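Local coordinates for protein glutamate racemase (Campylobacter jejuni, PDB 3UHF) that belongs to the Asp/Glu/hydantoin racemase family, with D-glutamic acid bound between two parallel-sheet alpha/beta regions, at residues E147-R152 against A199-C204; G167-M172 against Q184-Y189; F252-S255 against S260-N263. One frame throughout, in Å; residues are numbered along the deposited sequence.

Contact 1 of 3, residues E147-R152 against A199-C204; sequences EEYQKR and ALILAC. With DGL (D-glutamic acid), chain C.
Y149 reaches from helix 148-155 to A203 and I201 of segment 199-204, and the contact is apolar. The methyl CB of A203 sits beside the phenol end of the tyrosine, 3.5 Å from Y149 CZ and about equally near CE1 and OH. I201 adds a second, looser touch: its CG2 lies 4.0 Å from Y149 CE2. Both methyls approach the ring at a slant. In I201 the CG2 branch, not CG1, makes this contact. The Y149 ring leaves the helix with CG anti to its carbonyl carbon (chi1 -81°), which sends it across to the strand.

The polar bonds lie outside the seam. Y149 OH is hydrogen-bonded to the side-chain ND2 of N95, a residue whose backbone N binds D-glutamic acid. At the start of the helix, K151 NZ forms a salt bridge with E147 OE1 at 2.9 Å. E147 is the N-cap residue of this helix.

At L202 and A203 the backbone makes two successive inverse gamma turns, each with a weak hydrogen bond. They lead to C204, whose SG is 3.6 Å from CB of D-glutamic acid.

Y149 is thus a buried second-shell residue. Its ring packs behind the turn that leads to C204, while its hydroxyl probably helps to position the side chain of N95, itself a pocket residue.

Contact 2 of 3, residues G167-M172 against Q184-Y189; sequences GLFVPM and QSAMEY
F169 and M172 of helix 169-174 face A186 and M187 of helix 181-191. All four side chains are buried, and the contact between them is apolar. A186 is the small residue in the middle. Its CB lies at the edge of the F169 ring, near the ring plane, 4.0 Å from CE2. The same methyl is met by the thioether of M172, with SD at 3.9 Å from A186 CB. The methionine chain bends at its end (chi3 85°), and its CE methyl also lies against A186. M187 touches the phenylalanine with a methylene: CG is 4.0 Å from F169 CZ. Their side chains are turned at about a right angle to each other. Two more rings, of Y190 and F207, meet F169 edge-to-face.

No hydrogen bond joins the two segments, but just beyond them Y190 OH of helix 181-191 bonds to L168 N. Within the second helix Q184 NE2 donates to E188 OE2 one turn on, at 2.8 Å and almost straight (174°). The acceptor lies in the amide plane of Q184 but is approached from above the carboxylate plane of E188.

V170, next to F169, touches D-glutamic acid. Strands 161-165 and 199-202 are parallel in one sheet, with 135-139 between them. The beta-alpha-beta crossover that joins them carries both helices, and the first lines the ligand pocket.

Contact 3 of 3, residues F252-S255 against S260-N263; sequences FYAS and SLKN
F252 overlaps the aliphatic chain of K262, which crosses the base of the phenylalanine at a slant. The closest pair is F252 CB with K262 CG, 3.8 Å apart. Further out, K262 CE comes to 3.9 Å from the backbone O of F252. Extended beyond CG, the lysine passes its methylenes over F252 and carries its amine on to a salt bridge with E259.

L261 fills the other half of the contact. Chi1 169° (CG anti to the backbone N) and chi2 60° together bring its CD2 methyl to the strand. This methyl lies 3.9 Å from A254 CB and 3.5 Å from the carbonyl O of Y253. It also reaches F252 CB more loosely, at 4.3 Å.

Helix 258-268 follows strand 249-254 after a short connection and packs back on it. Within this chain the strand is outermost in its five-stranded parallel sheet. L37 of helix 37-45 touches both F252 and L261.

No hydrogen bond joins the two segments. Their packing is apolar, with L261 buried and the lysine methylenes lying against F252, while the lysine charge is paired within its own helix.

Contacts 1 and 2 are buried and belong to the half of the protein built on the four-stranded sheet. Contact 3 lies nearer the surface on the five-stranded sheet, and the centres of contacts 1 and 3 are about 28 Å apart. Contacts 1 and 3 each pair a helix with a strand, whereas contact 2 pairs two helices. All three are apolar across the seam. They differ in their polar surroundings: a tyrosine hydroxyl tied to a pocket residue in contact 1, and side chains bonded within one helix in the others, Q184 with E188 in contact 2 and K262 with E259 in contact 3. Contacts 1 and 2 meet at the ligand pocket, where C204 SG is 3.6 Å from V170 CG2.

Contact 1 of 3, residues E147-R152 against A199-C204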
loop_
_atom_site.group_PDB
_atom_site.type_symbol
_atom_site.label_atom_id
_atom_site.label_comp_id
_atom_site.label_asym_id
_atom_site.label_seq_id
_atom_site.Cartn_x
_atom_site.Cartn_y
_atom_site.Cartn_z
ATOM N N GLU A 147 13.881 2.447 -7.393
ATOM C CA GLU A 147 14.570 3.552 -6.723
ATOM C C GLU A 147 13.649 4.734 -6.395
ATOM O O GLU A 147 14.119 5.835 -6.098
ATOM C CB GLU A 147 15.799 4.003 -7.522
ATOM C CG GLU A 147 16.865 2.921 -7.591
ATOM C CD GLU A 147 18.072 3.299 -8.424
ATOM O OE1 GLU A 147 18.107 4.417 -8.978
ATOM O OE2 GLU A 147 18.994 2.464 -8.527
ATOM N N GLU A 148 12.339 4.509 -6.431
ATOM C CA GLU A 148 11.411 5.620 -6.200
ATOM C C GLU A 148 11.480 6.167 -4.771
ATOM O O GLU A 148 11.514 7.393 -4.573
ATOM C CB GLU A 148 9.980 5.228 -6.589
ATOM C CG GLU A 148 9.784 5.102 -8.102
ATOM C CD GLU A 148 9.794 6.453 -8.807
ATOM O OE1 GLU A 148 10.217 6.515 -9.981
ATOM O OE2 GLU A 148 9.376 7.455 -8.185
ATOM N N TYR A 149 11.512 5.285 -3.776
ATOM C CA TYR A 149 11.623 5.760 -2.395
ATOM C C TYR A 149 12.957 6.447 -2.188
ATOM O O TYR A 149 13.020 7.511 -1.568
ATOM C CB TYR A 149 11.496 4.616 -1.383
ATOM C CG TYR A 149 10.074 4.209 -1.090
ATOM C CD1 TYR A 149 9.479 3.167 -1.793
ATOM C CD2 TYR A 149 9.331 4.857 -0.112
ATOM C CE1 TYR A 149 8.180 2.778 -1.539
ATOM C CE2 TYR A 149 8.021 4.470 0.161
ATOM C CZ TYR A 149 7.458 3.424 -0.561
ATOM O OH TYR A 149 6.170 3.029 -0.324
ATOM N N GLN A 150 14.019 5.824 -2.700
ATOM C CA GLN A 150 15.370 6.357 -2.540
ATOM C C GLN A 150 15.478 7.762 -3.130
ATOM O O GLN A 150 16.005 8.675 -2.490
ATOM C CB GLN A 150 16.418 5.450 -3.195
ATOM C CG GLN A 150 16.543 4.046 -2.599
ATOM C CD GLN A 150 15.661 3.038 -3.320
ATOM O OE1 GLN A 150 14.474 3.276 -3.505
ATOM N NE2 GLN A 150 16.247 1.920 -3.753
ATOM N N LYS A 151 14.972 7.929 -4.350
ATOM C CA LYS A 151 15.056 9.217 -5.036
ATOM C C LYS A 151 14.268 10.308 -4.323
ATOM O O LYS A 151 14.720 11.456 -4.235
ATOM C CB LYS A 151 14.584 9.098 -6.488
ATOM C CG LYS A 151 15.578 8.404 -7.427
ATOM C CD LYS A 151 14.928 8.127 -8.787
ATOM C CE LYS A 151 15.955 8.009 -9.909
ATOM N NZ LYS A 151 16.663 6.700 -9.921
ATOM N N ARG A 152 13.085 9.963 -3.834
ATOM C CA ARG A 152 12.280 10.947 -3.117
ATOM C C ARG A 152 12.977 11.379 -1.834
ATOM O O ARG A 152 13.110 12.571 -1.565
ATOM C CB ARG A 152 10.880 10.406 -2.820
ATOM C CG ARG A 152 10.016 10.227 -4.055
ATOM C CD ARG A 152 8.612 9.755 -3.689
ATOM N NE ARG A 152 7.714 9.781 -4.843
ATOM C CZ ARG A 152 7.054 10.862 -5.247
ATOM N NH1 ARG A 152 7.190 12.007 -4.594
ATOM N NH2 ARG A 152 6.259 10.803 -6.307
ATOM N N ALA A 199 13.402 5.021 11.489
ATOM C CA ALA A 199 12.111 4.757 10.862
ATOM C C ALA A 199 12.197 3.563 9.920
ATOM O O ALA A 199 13.156 3.425 9.164
ATOM C CB ALA A 199 11.614 5.973 10.104
ATOM N N LEU A 200 11.178 2.713 9.966
ATOM C CA LEU A 200 11.092 1.573 9.041
ATOM C C LEU A 200 9.876 1.791 8.155
ATOM O O LEU A 200 8.739 1.803 8.641
ATOM C CB LEU A 200 10.925 0.285 9.838
ATOM C CG LEU A 200 10.695 -1.006 9.042
ATOM C CD1 LEU A 200 11.891 -1.299 8.162
ATOM C CD2 LEU A 200 10.441 -2.154 10.004
ATOM N N ILE A 201 10.099 2.019 6.864
ATOM C CA ILE A 201 8.966 2.202 5.976
ATOM C C ILE A 201 8.447 0.833 5.535
ATOM O O ILE A 201 9.167 0.052 4.898
ATOM C CB ILE A 201 9.293 3.057 4.738
ATOM C CG1 ILE A 201 9.895 4.412 5.166
ATOM C CG2 ILE A 201 8.014 3.296 3.955
ATOM C CD1 ILE A 201 10.177 5.367 3.999
ATOM N N LEU A 202 7.200 0.539 5.884
ATOM C CA LEU A 202 6.586 -0.719 5.469
ATOM C C LEU A 202 6.088 -0.551 4.037
ATOM O O LEU A 202 4.885 -0.368 3.795
ATOM C CB LEU A 202 5.428 -1.064 6.402
ATOM C CG LEU A 202 5.801 -1.172 7.885
ATOM C CD1 LEU A 202 4.568 -1.449 8.719
ATOM C CD2 LEU A 202 6.840 -2.273 8.111
ATOM N N ALA A 203 7.025 -0.579 3.093
ATOM C CA ALA A 203 6.733 -0.191 1.719
ATOM C C ALA A 203 6.199 -1.357 0.899
ATOM O O ALA A 203 6.636 -1.588 -0.238
ATOM C CB ALA A 203 7.994 0.399 1.060
ATOM N N CYS A 204 5.232 -2.073 1.470
ATOM C CA CYS A 204 4.604 -3.212 0.797
ATOM C C CYS A 204 3.280 -3.482 1.505
ATOM O O CYS A 204 3.210 -3.428 2.743
ATOM C CB CYS A 204 5.508 -4.435 0.878
ATOM S SG CYS A 204 4.790 -5.969 0.194
HETATM N N DGL C . 1.036 -5.515 -3.398
HETATM C CA DGL C . 2.488 -5.684 -3.505
HETATM C C DGL C . 3.202 -4.470 -2.931
HETATM O O DGL C . 2.627 -3.706 -2.143
HETATM C CB DGL C . 2.950 -6.935 -2.760
HETATM C CG DGL C . 2.497 -8.235 -3.423
HETATM C CD DGL C . 3.034 -8.335 -4.835
HETATM O OE1 DGL C . 2.251 -8.127 -5.789
HETATM O OE2 DGL C . 4.250 -8.583 -4.986
HETATM O OXT DGL C . 4.373 -4.261 -3.218
#

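Contact 2 of 3, residues G167-M172 against Q184-Y189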
loop_
_atom_site.group_PDB
_atom_site.type_symbol
_atom_site.label_atom_id
_atom_site.label_comp_id
_atom_site.label_asym_id
_atom_site.label_seq_id
_atom_site.Cartn_x
_atom_site.Cartn_y
_atom_site.Cartn_z
ATOM N N GLY A 167 11.704 -9.947 0.073
ATOM C CA GLY A 167 10.672 -10.526 -0.764
ATOM C C GLY A 167 9.843 -11.646 -0.168
ATOM O O GLY A 167 8.643 -11.757 -0.455
ATOM N N LEU A 168 10.465 -12.462 0.673
ATOM C CA LEU A 168 9.792 -13.633 1.232
ATOM C C LEU A 168 8.683 -13.247 2.201
ATOM O O LEU A 168 7.804 -14.051 2.493
ATOM C CB LEU A 168 10.783 -14.559 1.937
ATOM C CG LEU A 168 11.129 -15.856 1.202
ATOM C CD1 LEU A 168 9.871 -16.619 0.833
ATOM C CD2 LEU A 168 11.932 -15.564 -0.042
ATOM N N PHE A 169 8.727 -12.018 2.712
ATOM C CA PHE A 169 7.686 -11.578 3.633
ATOM C C PHE A 169 6.302 -11.674 2.984
ATOM O O PHE A 169 5.321 -11.958 3.659
ATOM C CB PHE A 169 7.915 -10.137 4.112
ATOM C CG PHE A 169 9.049 -9.968 5.100
ATOM C CD1 PHE A 169 9.475 -8.679 5.450
ATOM C CD2 PHE A 169 9.666 -11.054 5.691
ATOM C CE1 PHE A 169 10.505 -8.499 6.361
ATOM C CE2 PHE A 169 10.696 -10.880 6.619
ATOM C CZ PHE A 169 11.116 -9.588 6.942
ATOM N N VAL A 170 6.224 -11.436 1.675
ATOM C CA VAL A 170 4.936 -11.464 0.982
ATOM C C VAL A 170 4.271 -12.847 1.062
ATOM O O VAL A 170 3.163 -12.962 1.593
ATOM C CB VAL A 170 5.034 -10.962 -0.494
ATOM C CG1 VAL A 170 3.770 -11.337 -1.281
ATOM C CG2 VAL A 170 5.298 -9.443 -0.545
ATOM N N PRO A 171 4.940 -13.903 0.559
ATOM C CA PRO A 171 4.265 -15.208 0.671
ATOM C C PRO A 171 4.119 -15.715 2.109
ATOM O O PRO A 171 3.189 -16.472 2.372
ATOM C CB PRO A 171 5.162 -16.151 -0.154
ATOM C CG PRO A 171 6.489 -15.472 -0.234
ATOM C CD PRO A 171 6.164 -13.990 -0.259
ATOM N N MET A 172 5.021 -15.336 3.018
ATOM C CA MET A 172 4.859 -15.718 4.421
ATOM C C MET A 172 3.568 -15.151 5.004
ATOM O O MET A 172 2.816 -15.867 5.667
ATOM C CB MET A 172 6.070 -15.301 5.260
ATOM C CG MET A 172 7.299 -16.129 4.901
ATOM S SD MET A 172 8.809 -15.593 5.725
ATOM C CE MET A 172 8.643 -16.480 7.285
ATOM N N GLN A 184 11.179 -15.263 12.622
ATOM C CA GLN A 184 12.384 -14.714 13.239
ATOM C C GLN A 184 13.587 -15.005 12.351
ATOM O O GLN A 184 14.462 -14.160 12.179
ATOM C CB GLN A 184 12.607 -15.318 14.626
ATOM C CG GLN A 184 13.947 -14.948 15.260
ATOM C CD GLN A 184 14.002 -13.490 15.696
ATOM O OE1 GLN A 184 12.969 -12.840 15.876
ATOM N NE2 GLN A 184 15.214 -12.967 15.861
ATOM N N SER A 185 13.629 -16.208 11.782
ATOM C CA SER A 185 14.743 -16.589 10.915
ATOM C C SER A 185 14.782 -15.769 9.623
ATOM O O SER A 185 15.858 -15.441 9.119
ATOM C CB SER A 185 14.680 -18.084 10.594
ATOM O OG SER A 185 14.832 -18.854 11.775
ATOM N N ALA A 186 13.612 -15.440 9.087
ATOM C CA ALA A 186 13.538 -14.594 7.897
ATOM C C ALA A 186 14.049 -13.186 8.213
ATOM O O ALA A 186 14.779 -12.576 7.433
ATOM C CB ALA A 186 12.118 -14.514 7.403
ATOM N N MET A 187 13.642 -12.674 9.361
ATOM C CA MET A 187 14.094 -11.350 9.775
ATOM C C MET A 187 15.609 -11.332 9.966
ATOM O O MET A 187 16.285 -10.382 9.540
ATOM C CB MET A 187 13.351 -10.890 11.026
ATOM C CG MET A 187 11.894 -10.601 10.741
ATOM S SD MET A 187 11.021 -9.761 12.095
ATOM C CE MET A 187 11.103 -11.022 13.369
ATOM N N GLU A 188 16.151 -12.389 10.565
ATOM C CA GLU A 188 17.592 -12.470 10.763
ATOM C C GLU A 188 18.305 -12.557 9.425
ATOM O O GLU A 188 19.372 -11.967 9.238
ATOM C CB GLU A 188 17.965 -13.638 11.676
ATOM C CG GLU A 188 17.509 -13.422 13.112
ATOM C CD GLU A 188 17.728 -14.629 14.008
ATOM O OE1 GLU A 188 18.117 -15.711 13.503
ATOM O OE2 GLU A 188 17.495 -14.494 15.229
ATOM N N TYR A 189 17.691 -13.270 8.484
ATOM C CA TYR A 189 18.249 -13.411 7.151
ATOM C C TYR A 189 18.355 -12.062 6.452
ATOM O O TYR A 189 19.414 -11.713 5.928
ATOM C CB TYR A 189 17.391 -14.368 6.321
ATOM C CG TYR A 189 17.773 -14.464 4.857
ATOM C CD1 TYR A 189 18.857 -15.229 4.448
ATOM C CD2 TYR A 189 17.021 -13.815 3.881
ATOM C CE1 TYR A 189 19.198 -15.334 3.108
ATOM C CE2 TYR A 189 17.354 -13.913 2.536
ATOM C CZ TYR A 189 18.443 -14.674 2.158
ATOM O OH TYR A 189 18.776 -14.778 0.827
#

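Contact 3 of 3, residues F252-S255 against S260-N263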
loop_
_atom_site.group_PDB
_atom_site.type_symbol
_atom_site.label_atom_id
_atom_site.label_comp_id
_atom_site.label_asym_id
_atom_site.label_seq_id
_atom_site.Cartn_x
_atom_site.Cartn_y
_atom_site.Cartn_z
ATOM N N PHE A 252 -16.170 -5.964 -3.353
ATOM C CA PHE A 252 -14.929 -6.670 -3.644
ATOM C C PHE A 252 -14.988 -7.381 -4.985
ATOM O O PHE A 252 -15.952 -8.090 -5.280
ATOM C CB PHE A 252 -14.638 -7.682 -2.536
ATOM C CG PHE A 252 -14.384 -7.047 -1.207
ATOM C CD1 PHE A 252 -15.409 -6.899 -0.285
ATOM C CD2 PHE A 252 -13.115 -6.585 -0.884
ATOM C CE1 PHE A 252 -15.173 -6.301 0.942
ATOM C CE2 PHE A 252 -12.873 -5.981 0.341
ATOM C CZ PHE A 252 -13.908 -5.834 1.251
ATOM N N TYR A 253 -13.948 -7.191 -5.787
ATOM C CA TYR A 253 -13.784 -7.928 -7.032
ATOM C C TYR A 253 -12.381 -8.509 -7.121
ATOM O O TYR A 253 -11.439 -7.956 -6.563
ATOM C CB TYR A 253 -14.042 -7.015 -8.224
ATOM C CG TYR A 253 -15.442 -6.446 -8.248
ATOM C CD1 TYR A 253 -16.467 -7.100 -8.923
ATOM C CD2 TYR A 253 -15.742 -5.255 -7.601
ATOM C CE1 TYR A 253 -17.752 -6.580 -8.950
ATOM C CE2 TYR A 253 -17.027 -4.723 -7.624
ATOM C CZ TYR A 253 -18.025 -5.388 -8.298
ATOM O OH TYR A 253 -19.300 -4.863 -8.327
ATOM N N ALA A 254 -12.240 -9.636 -7.812
ATOM C CA ALA A 254 -10.923 -10.222 -7.978
ATOM C C ALA A 254 -10.860 -10.996 -9.279
ATOM O O ALA A 254 -11.880 -11.502 -9.760
ATOM C CB ALA A 254 -10.579 -11.134 -6.792
ATOM N N SER A 255 -9.664 -11.098 -9.845
ATOM C CA SER A 255 -9.505 -11.821 -11.103
ATOM C C SER A 255 -9.511 -13.338 -10.901
ATOM O O SER A 255 -9.501 -14.099 -11.871
ATOM C CB SER A 255 -8.250 -11.362 -11.838
ATOM O OG SER A 255 -7.105 -11.471 -11.013
ATOM N N SER A 260 -12.537 -16.027 -1.601
ATOM C CA SER A 260 -11.379 -16.085 -0.723
ATOM C C SER A 260 -10.938 -14.671 -0.336
ATOM O O SER A 260 -10.549 -14.417 0.807
ATOM C CB SER A 260 -10.227 -16.831 -1.399
ATOM O OG SER A 260 -9.061 -16.805 -0.596
ATOM N N LEU A 261 -10.998 -13.753 -1.295
ATOM C CA LEU A 261 -10.633 -12.360 -1.038
ATOM C C LEU A 261 -11.574 -11.742 -0.009
ATOM O O LEU A 261 -11.124 -11.098 0.941
ATOM C CB LEU A 261 -10.661 -11.531 -2.324
ATOM C CG LEU A 261 -10.562 -10.010 -2.107
ATOM C CD1 LEU A 261 -9.270 -9.651 -1.406
ATOM C CD2 LEU A 261 -10.687 -9.264 -3.417
ATOM N N LYS A 262 -12.874 -11.938 -0.203
ATOM C CA LYS A 262 -13.872 -11.425 0.729
ATOM C C LYS A 262 -13.662 -12.002 2.127
ATOM O O LYS A 262 -13.774 -11.286 3.120
ATOM C CB LYS A 262 -15.287 -11.745 0.238
ATOM C CG LYS A 262 -15.670 -11.033 -1.049
ATOM C CD LYS A 262 -17.040 -11.493 -1.542
ATOM C CE LYS A 262 -17.425 -10.802 -2.840
ATOM N NZ LYS A 262 -18.684 -11.347 -3.426
ATOM N N ASN A 263 -13.355 -13.295 2.193
ATOM C CA ASN A 263 -13.120 -13.957 3.470
ATOM C C ASN A 263 -11.965 -13.323 4.225
ATOM O O ASN A 263 -12.074 -13.040 5.419
ATOM C CB ASN A 263 -12.852 -15.448 3.270
ATOM C CG ASN A 263 -12.522 -16.159 4.569
ATOM O OD1 ASN A 263 -13.401 -16.417 5.391
ATOM N ND2 ASN A 263 -11.250 -16.485 4.759
#